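Local atomic coordinates of histidinol dehydrogenase (Elizabethkingia anophelis NUHP1, PDB entry 6AN0), a protein that probably catalyses the last two steps of L-histidine biosynthesis, the zinc- and NAD-dependent oxidation of L-histidinol through L-histidinaldehyde to L-histidine. Residues M92-H101 / D364-T372; L147-C156 / G384-K392. All blocks are in the same frame, centred on the assembly; numbering follows the deposited sequence.

Contact 1: residues M92-H101 / D364-T372; sequences MAASNIEKFH and DYASGTNHT. With ZN (zinc ion), chain B; EDO (1,2-ethanediol), chain C.
The H101 imidazole and the N370 amide cross at about a right angle, their planes 79° apart, with N370 CB at the imidazole edge, in plane with the ring and 3.7 Å from H101 NE2. F100 CD2 lies over one face of the imidazole, offset toward the rim. H101 ND1 donates to I97 O (2.9 Å) in the ring plane, and this side-chain bond sets the ring's rotation; the backbone H101 N reaches the same oxygen from the opposite face of its plane. G368 O comes obliquely to both rings, 3.3 Å from F100 CD2 and from H101 CE1. F100 reaches the loop because CG is anti to the backbone N (chi1 -179°), and its CE2 meets T369 CG2. G368, at positive phi (124°), lays its CA 3.5 Å from N96 O. One helical turn before F100, the N96 amide turns ND2 in its own plane to A366 O (2.9 Å), nearly along the C=O axis. M92 SD touches A366 CB (3.9 Å), with A93 CB a little farther off. D364 OD2 binds zinc (2.2 Å), a site completed by H266, H423 of the second subunit and two waters. Helix 84-102 thus packs on the loop that follows helix 360-365; there N370 OD1 accepts T372 N, an Asx turn, and N370 ND2 donates to M146 O of helix 142-154; F100 touches C119 of the second subunit.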
# COMPACT_ATOMS: atom_id res chain seq x y z
N MET A 92 -24.89 -7.79 14.84
CA MET A 92 -24.35 -6.77 15.74
C MET A 92 -22.93 -6.39 15.35
O MET A 92 -22.59 -5.20 15.28
CB MET A 92 -24.40 -7.29 17.18
CG MET A 92 -23.87 -6.33 18.23
SD MET A 92 -22.09 -6.50 18.51
CE MET A 92 -22.00 -8.12 19.28
N ALA A 93 -22.09 -7.39 15.10
CA ALA A 93 -20.72 -7.12 14.66
C ALA A 93 -20.70 -6.38 13.33
O ALA A 93 -19.96 -5.40 13.16
CB ALA A 93 -19.93 -8.43 14.58
N ALA A 94 -21.49 -6.85 12.36
CA ALA A 94 -21.48 -6.23 11.03
C ALA A 94 -21.88 -4.76 11.11
O ALA A 94 -21.31 -3.91 10.41
CB ALA A 94 -22.42 -6.98 10.09
N SER A 95 -22.86 -4.44 11.95
CA SER A 95 -23.29 -3.05 12.07
C SER A 95 -22.17 -2.17 12.59
O SER A 95 -21.96 -1.06 12.08
CB SER A 95 -24.53 -2.97 12.97
OG SER A 95 -25.69 -3.38 12.27
N ASN A 96 -21.43 -2.64 13.60
CA ASN A 96 -20.35 -1.84 14.17
C ASN A 96 -19.20 -1.68 13.20
O ASN A 96 -18.63 -0.59 13.07
CB ASN A 96 -19.86 -2.48 15.47
CG ASN A 96 -20.85 -2.33 16.59
OD1 ASN A 96 -21.71 -1.46 16.54
ND2 ASN A 96 -20.74 -3.17 17.62
N ILE A 97 -18.82 -2.77 12.52
CA ILE A 97 -17.78 -2.70 11.50
C ILE A 97 -18.20 -1.75 10.38
O ILE A 97 -17.40 -0.92 9.91
CB ILE A 97 -17.48 -4.12 10.97
CG1 ILE A 97 -16.83 -4.97 12.06
CG2 ILE A 97 -16.59 -4.05 9.71
CD1 ILE A 97 -16.92 -6.49 11.82
N GLU A 98 -19.45 -1.85 9.93
CA GLU A 98 -19.90 -0.97 8.85
C GLU A 98 -19.87 0.49 9.29
O GLU A 98 -19.43 1.36 8.54
CB GLU A 98 -21.32 -1.35 8.41
CG GLU A 98 -21.79 -0.57 7.18
CD GLU A 98 -23.16 -1.01 6.67
OE1 GLU A 98 -23.86 -1.73 7.41
OE2 GLU A 98 -23.53 -0.62 5.54
N LYS A 99 -20.32 0.76 10.52
CA LYS A 99 -20.36 2.14 10.99
C LYS A 99 -18.96 2.75 11.05
O LYS A 99 -18.74 3.88 10.59
CB LYS A 99 -21.05 2.19 12.35
CG LYS A 99 -21.34 3.59 12.85
CD LYS A 99 -22.27 3.57 14.06
CE LYS A 99 -22.44 4.98 14.62
NZ LYS A 99 -23.23 4.98 15.89
N PHE A 100 -17.99 2.01 11.59
CA PHE A 100 -16.65 2.56 11.73
C PHE A 100 -15.96 2.73 10.38
O PHE A 100 -15.27 3.74 10.15
CB PHE A 100 -15.79 1.67 12.64
CG PHE A 100 -14.38 2.21 12.85
CD1 PHE A 100 -14.19 3.42 13.49
CD2 PHE A 100 -13.27 1.50 12.41
CE1 PHE A 100 -12.91 3.94 13.71
CE2 PHE A 100 -11.98 1.99 12.63
CZ PHE A 100 -11.79 3.21 13.28
N HIS A 101 -16.11 1.77 9.46
CA HIS A 101 -15.44 1.92 8.17
C HIS A 101 -16.12 2.95 7.29
O HIS A 101 -15.45 3.60 6.48
CB HIS A 101 -15.34 0.57 7.46
CG HIS A 101 -14.34 -0.34 8.08
ND1 HIS A 101 -14.62 -1.06 9.23
CD2 HIS A 101 -13.04 -0.57 7.79
CE1 HIS A 101 -13.53 -1.73 9.59
NE2 HIS A 101 -12.56 -1.45 8.73
N ASP A 364 -11.27 -8.15 17.78
CA ASP A 364 -11.30 -9.30 16.88
C ASP A 364 -12.68 -9.48 16.26
O ASP A 364 -12.79 -9.90 15.10
CB ASP A 364 -10.93 -10.58 17.63
CG ASP A 364 -9.45 -10.68 17.93
OD1 ASP A 364 -8.66 -9.88 17.35
OD2 ASP A 364 -9.08 -11.54 18.75
N TYR A 365 -13.74 -9.19 17.02
CA TYR A 365 -15.09 -9.58 16.61
C TYR A 365 -16.03 -8.42 16.34
O TYR A 365 -16.71 -8.42 15.30
CB TYR A 365 -15.72 -10.49 17.67
CG TYR A 365 -15.14 -11.88 17.69
CD1 TYR A 365 -15.43 -12.78 16.67
CD2 TYR A 365 -14.32 -12.29 18.73
CE1 TYR A 365 -14.91 -14.06 16.69
CE2 TYR A 365 -13.79 -13.57 18.76
CZ TYR A 365 -14.08 -14.44 17.73
OH TYR A 365 -13.55 -15.71 17.76
N ALA A 366 -16.11 -7.43 17.23
CA ALA A 366 -17.34 -6.63 17.25
C ALA A 366 -17.20 -5.13 17.49
O ALA A 366 -18.20 -4.43 17.28
CB ALA A 366 -18.30 -7.19 18.31
N SER A 367 -16.06 -4.61 17.94
CA SER A 367 -15.99 -3.18 18.27
C SER A 367 -16.17 -2.30 17.04
O SER A 367 -16.74 -1.20 17.13
CB SER A 367 -14.67 -2.85 18.97
OG SER A 367 -13.59 -2.88 18.05
N GLY A 368 -15.72 -2.78 15.88
CA GLY A 368 -15.82 -2.05 14.63
C GLY A 368 -14.50 -1.83 13.94
O GLY A 368 -14.48 -1.57 12.72
N THR A 369 -13.38 -1.91 14.66
CA THR A 369 -12.07 -1.81 14.04
C THR A 369 -11.80 -3.07 13.22
O THR A 369 -12.50 -4.08 13.34
CB THR A 369 -10.98 -1.63 15.09
OG1 THR A 369 -11.01 -2.75 16.00
CG2 THR A 369 -11.22 -0.35 15.90
N ASN A 370 -10.76 -3.01 12.39
CA ASN A 370 -10.44 -4.14 11.52
C ASN A 370 -9.39 -5.04 12.18
O ASN A 370 -8.37 -4.56 12.66
CB ASN A 370 -9.90 -3.65 10.18
CG ASN A 370 -10.17 -4.64 9.08
OD1 ASN A 370 -9.58 -5.72 9.05
ND2 ASN A 370 -11.11 -4.30 8.21
N HIS A 371 -9.64 -6.36 12.18
CA HIS A 371 -8.69 -7.27 12.80
C HIS A 371 -7.63 -7.79 11.84
O HIS A 371 -6.77 -8.58 12.25
CB HIS A 371 -9.43 -8.42 13.53
CG HIS A 371 -9.94 -9.53 12.65
ND1 HIS A 371 -10.99 -10.34 13.05
CD2 HIS A 371 -9.54 -10.01 11.44
CE1 HIS A 371 -11.21 -11.26 12.12
NE2 HIS A 371 -10.35 -11.08 11.14
N THR A 372 -7.68 -7.38 10.57
CA THR A 372 -6.68 -7.80 9.57
C THR A 372 -5.52 -6.81 9.64
O THR A 372 -5.58 -5.72 9.04
CB THR A 372 -7.29 -7.89 8.18
OG1 THR A 372 -8.45 -8.73 8.24
CG2 THR A 372 -6.31 -8.55 7.21
ZN ZN B . -7.98 -13.26 17.99
C1 EDO C . -22.40 -3.87 4.07
O1 EDO C . -22.14 -2.70 3.28
C2 EDO C . -22.46 -5.11 3.18
O2 EDO C . -23.67 -5.14 2.42
O HOH W 1 -6.85 -11.83 16.70
O HOH W 2 -6.46 -12.78 19.27

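Contact 2: residues L147-C156 / G384-K392; sequences LGIPAQLAGC and GVSLDSFIK. With EDO (1,2-ethanediol), chain D.
Helix 142-154 runs past the turn leading into strand 391-399, its axis kinked at P150 and the CA atoms closest at P150 and L387 (5.3 Å). F390 gives the largest share of the buried surface: its ring lies with one face on the helix backbone, A151 N 3.8 Å above its centre and P150 C nearer the rim. F390 CG stands beside the backbone N (chi1 -66°), which swings the ring onto the P150-A151 turn of the helix. P150 CG closes on F390 CE2 (3.6 Å), A151 CB on F390 CE1 (3.7 Å), and L147 O approaches F390 CZ obliquely at 3.4 Å. F213 also stacks with this ring. The helix ends in a Schellman motif, G155 taking positive phi; C156 SG sits 3.6 Å from F390 O. A 3-10 segment, 387-389, precedes the strand, and S386 N donates to S389 OG (3.0 Å) across the start of that segment. L387 CD1 reaches P150 O and the A154 backbone, while A154 CB touches F390 CB and I391 CG2. L147 CD2 and V385 CG1 cross at about a right angle, 4.0 Å apart. S389 OG also hydrogen-bonds a 1,2-ethanediol, and D388 salt-bridges K393 of the second subunit.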
# COMPACT_ATOMS: atom_id res chain seq x y z
N LEU A 147 -13.24 -8.00 5.80
CA LEU A 147 -12.78 -7.71 4.44
C LEU A 147 -13.93 -7.41 3.50
O LEU A 147 -13.80 -6.53 2.64
CB LEU A 147 -11.96 -8.88 3.89
CG LEU A 147 -10.76 -9.24 4.77
CD1 LEU A 147 -10.04 -10.46 4.20
CD2 LEU A 147 -9.78 -8.07 4.92
N GLY A 148 -15.06 -8.09 3.68
CA GLY A 148 -16.20 -7.88 2.79
C GLY A 148 -16.89 -6.54 3.00
O GLY A 148 -17.36 -5.92 2.04
N ILE A 149 -16.98 -6.08 4.25
CA ILE A 149 -17.77 -4.88 4.52
C ILE A 149 -17.08 -3.65 3.93
O ILE A 149 -17.75 -2.85 3.24
CB ILE A 149 -18.07 -4.72 6.03
CG1 ILE A 149 -19.14 -5.73 6.45
CG2 ILE A 149 -18.55 -3.29 6.35
CD1 ILE A 149 -19.49 -5.72 7.95
N PRO A 150 -15.79 -3.41 4.16
CA PRO A 150 -15.19 -2.21 3.54
C PRO A 150 -15.13 -2.30 2.03
O PRO A 150 -15.21 -1.26 1.36
CB PRO A 150 -13.79 -2.13 4.18
CG PRO A 150 -13.56 -3.44 4.85
CD PRO A 150 -14.90 -3.99 5.19
N ALA A 151 -14.97 -3.51 1.46
CA ALA A 151 -15.07 -3.65 0.01
C ALA A 151 -16.42 -3.15 -0.50
O ALA A 151 -16.48 -2.45 -1.52
CB ALA A 151 -14.86 -5.11 -0.40
N GLN A 152 -17.50 -3.52 0.18
CA GLN A 152 -18.82 -3.07 -0.25
C GLN A 152 -18.95 -1.56 -0.10
O GLN A 152 -19.45 -0.88 -1.00
CB GLN A 152 -19.92 -3.80 0.53
CG GLN A 152 -20.03 -5.29 0.18
CD GLN A 152 -20.65 -5.56 -1.19
OE1 GLN A 152 -20.49 -4.77 -2.13
NE2 GLN A 152 -21.37 -6.67 -1.30
N LEU A 153 -18.47 -1.02 1.02
CA LEU A 153 -18.59 0.41 1.27
C LEU A 153 -17.82 1.23 0.25
O LEU A 153 -18.24 2.34 -0.11
CB LEU A 153 -18.09 0.75 2.68
CG LEU A 153 -19.04 0.41 3.83
CD1 LEU A 153 -18.26 0.53 5.14
CD2 LEU A 153 -20.23 1.36 3.83
N ALA A 154 -16.67 0.72 -0.20
CA ALA A 154 -15.87 1.39 -1.21
C ALA A 154 -16.53 1.41 -2.59
O ALA A 154 -16.14 2.22 -3.44
CB ALA A 154 -14.50 0.71 -1.33
N GLY A 155 -17.52 0.55 -2.82
CA GLY A 155 -18.13 0.46 -4.14
C GLY A 155 -17.49 -0.55 -5.06
O GLY A 155 -17.69 -0.47 -6.28
N CYS A 156 -16.72 -1.49 -4.52
CA CYS A 156 -16.10 -2.53 -5.35
C CYS A 156 -17.17 -3.41 -5.99
O CYS A 156 -18.01 -3.98 -5.28
CB CYS A 156 -15.15 -3.37 -4.49
SG CYS A 156 -13.85 -2.40 -3.65
N GLY A 384 -3.26 -1.61 9.27
CA GLY A 384 -4.30 -2.61 9.14
C GLY A 384 -5.20 -2.30 7.96
O GLY A 384 -5.25 -1.18 7.44
N VAL A 385 -5.91 -3.33 7.49
CA VAL A 385 -6.88 -3.11 6.42
C VAL A 385 -7.90 -2.05 6.85
O VAL A 385 -8.34 -2.02 8.00
CB VAL A 385 -7.57 -4.43 6.03
CG1 VAL A 385 -8.77 -4.19 5.11
CG2 VAL A 385 -6.55 -5.35 5.33
N SER A 386 -8.28 -1.17 5.92
CA SER A 386 -9.31 -0.16 6.18
C SER A 386 -10.01 0.16 4.87
O SER A 386 -9.76 -0.47 3.84
CB SER A 386 -8.70 1.10 6.82
OG SER A 386 -7.95 1.84 5.86
N LEU A 387 -10.91 1.15 4.90
CA LEU A 387 -11.53 1.58 3.65
C LEU A 387 -10.47 1.97 2.62
O LEU A 387 -10.64 1.69 1.42
CB LEU A 387 -12.47 2.76 3.92
CG LEU A 387 -13.34 3.13 2.73
CD1 LEU A 387 -14.33 2.04 2.45
CD2 LEU A 387 -14.04 4.44 3.07
N ASP A 388 -9.36 2.59 3.07
CA ASP A 388 -8.26 2.98 2.19
C ASP A 388 -7.71 1.82 1.38
O ASP A 388 -7.12 2.04 0.30
CB ASP A 388 -7.09 3.55 3.00
CG ASP A 388 -7.46 4.70 3.91
OD1 ASP A 388 -8.66 4.96 4.13
OD2 ASP A 388 -6.53 5.35 4.42
N SER A 389 -7.80 0.60 1.90
CA SER A 389 -7.22 -0.56 1.23
C SER A 389 -7.96 -0.93 -0.04
O SER A 389 -7.43 -1.70 -0.85
CB SER A 389 -7.20 -1.78 2.17
OG SER A 389 -6.68 -1.44 3.44
N PHE A 390 -9.18 -0.43 -0.23
CA PHE A 390 -10.05 -0.90 -1.29
C PHE A 390 -10.27 0.13 -2.39
O PHE A 390 -11.08 -0.09 -3.29
CB PHE A 390 -11.40 -1.34 -0.70
CG PHE A 390 -11.29 -2.54 0.21
CD1 PHE A 390 -11.40 -3.83 -0.32
CD2 PHE A 390 -11.03 -2.39 1.56
CE1 PHE A 390 -11.30 -4.94 0.50
CE2 PHE A 390 -10.92 -3.49 2.40
CZ PHE A 390 -11.05 -4.78 1.86
N ILE A 391 -9.55 1.26 -2.33
CA ILE A 391 -9.76 2.37 -3.24
C ILE A 391 -8.43 2.81 -3.83
O ILE A 391 -7.36 2.47 -3.33
CB ILE A 391 -10.44 3.56 -2.53
CG1 ILE A 391 -9.56 4.03 -1.37
CG2 ILE A 391 -11.81 3.16 -2.04
CD1 ILE A 391 -10.01 5.37 -0.74
N LYS A 392 -8.53 3.59 -4.91
CA LYS A 392 -7.44 4.40 -5.42
C LYS A 392 -7.83 5.86 -5.20
O LYS A 392 -8.99 6.22 -5.39
CB LYS A 392 -7.19 4.16 -6.92
CG LYS A 392 -7.03 2.68 -7.36
CD LYS A 392 -8.33 2.06 -7.88
CE LYS A 392 -8.76 2.66 -9.22
NZ LYS A 392 -9.97 1.99 -9.80
C1 EDO D . -3.38 -2.22 4.26
O1 EDO D . -3.92 -1.01 3.72
C2 EDO D . -3.96 -3.33 3.40
O2 EDO D . -3.72 -2.96 2.05

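How the contacts relate
The centres of contacts 1 and 2 lie 13 Å apart, and their segments alternate along the chain. They meet directly: T372 O is 2.9 Å from V385 N, a probable hydrogen bond, and A94 O packs against I149 CD1 (3.6 Å), so helices 84-102 and 142-154 lie against each other. Contact 1 reaches the zinc site through D364, and the Y365 side chain is about 6 Å from that of H266. Contact 2 lies near the predicted NAD site, the L147 side chain about 7 Å from that of Y132, while the I391 side chain is about 4 Å from a bound histidine. Both contacts touch the second subunit.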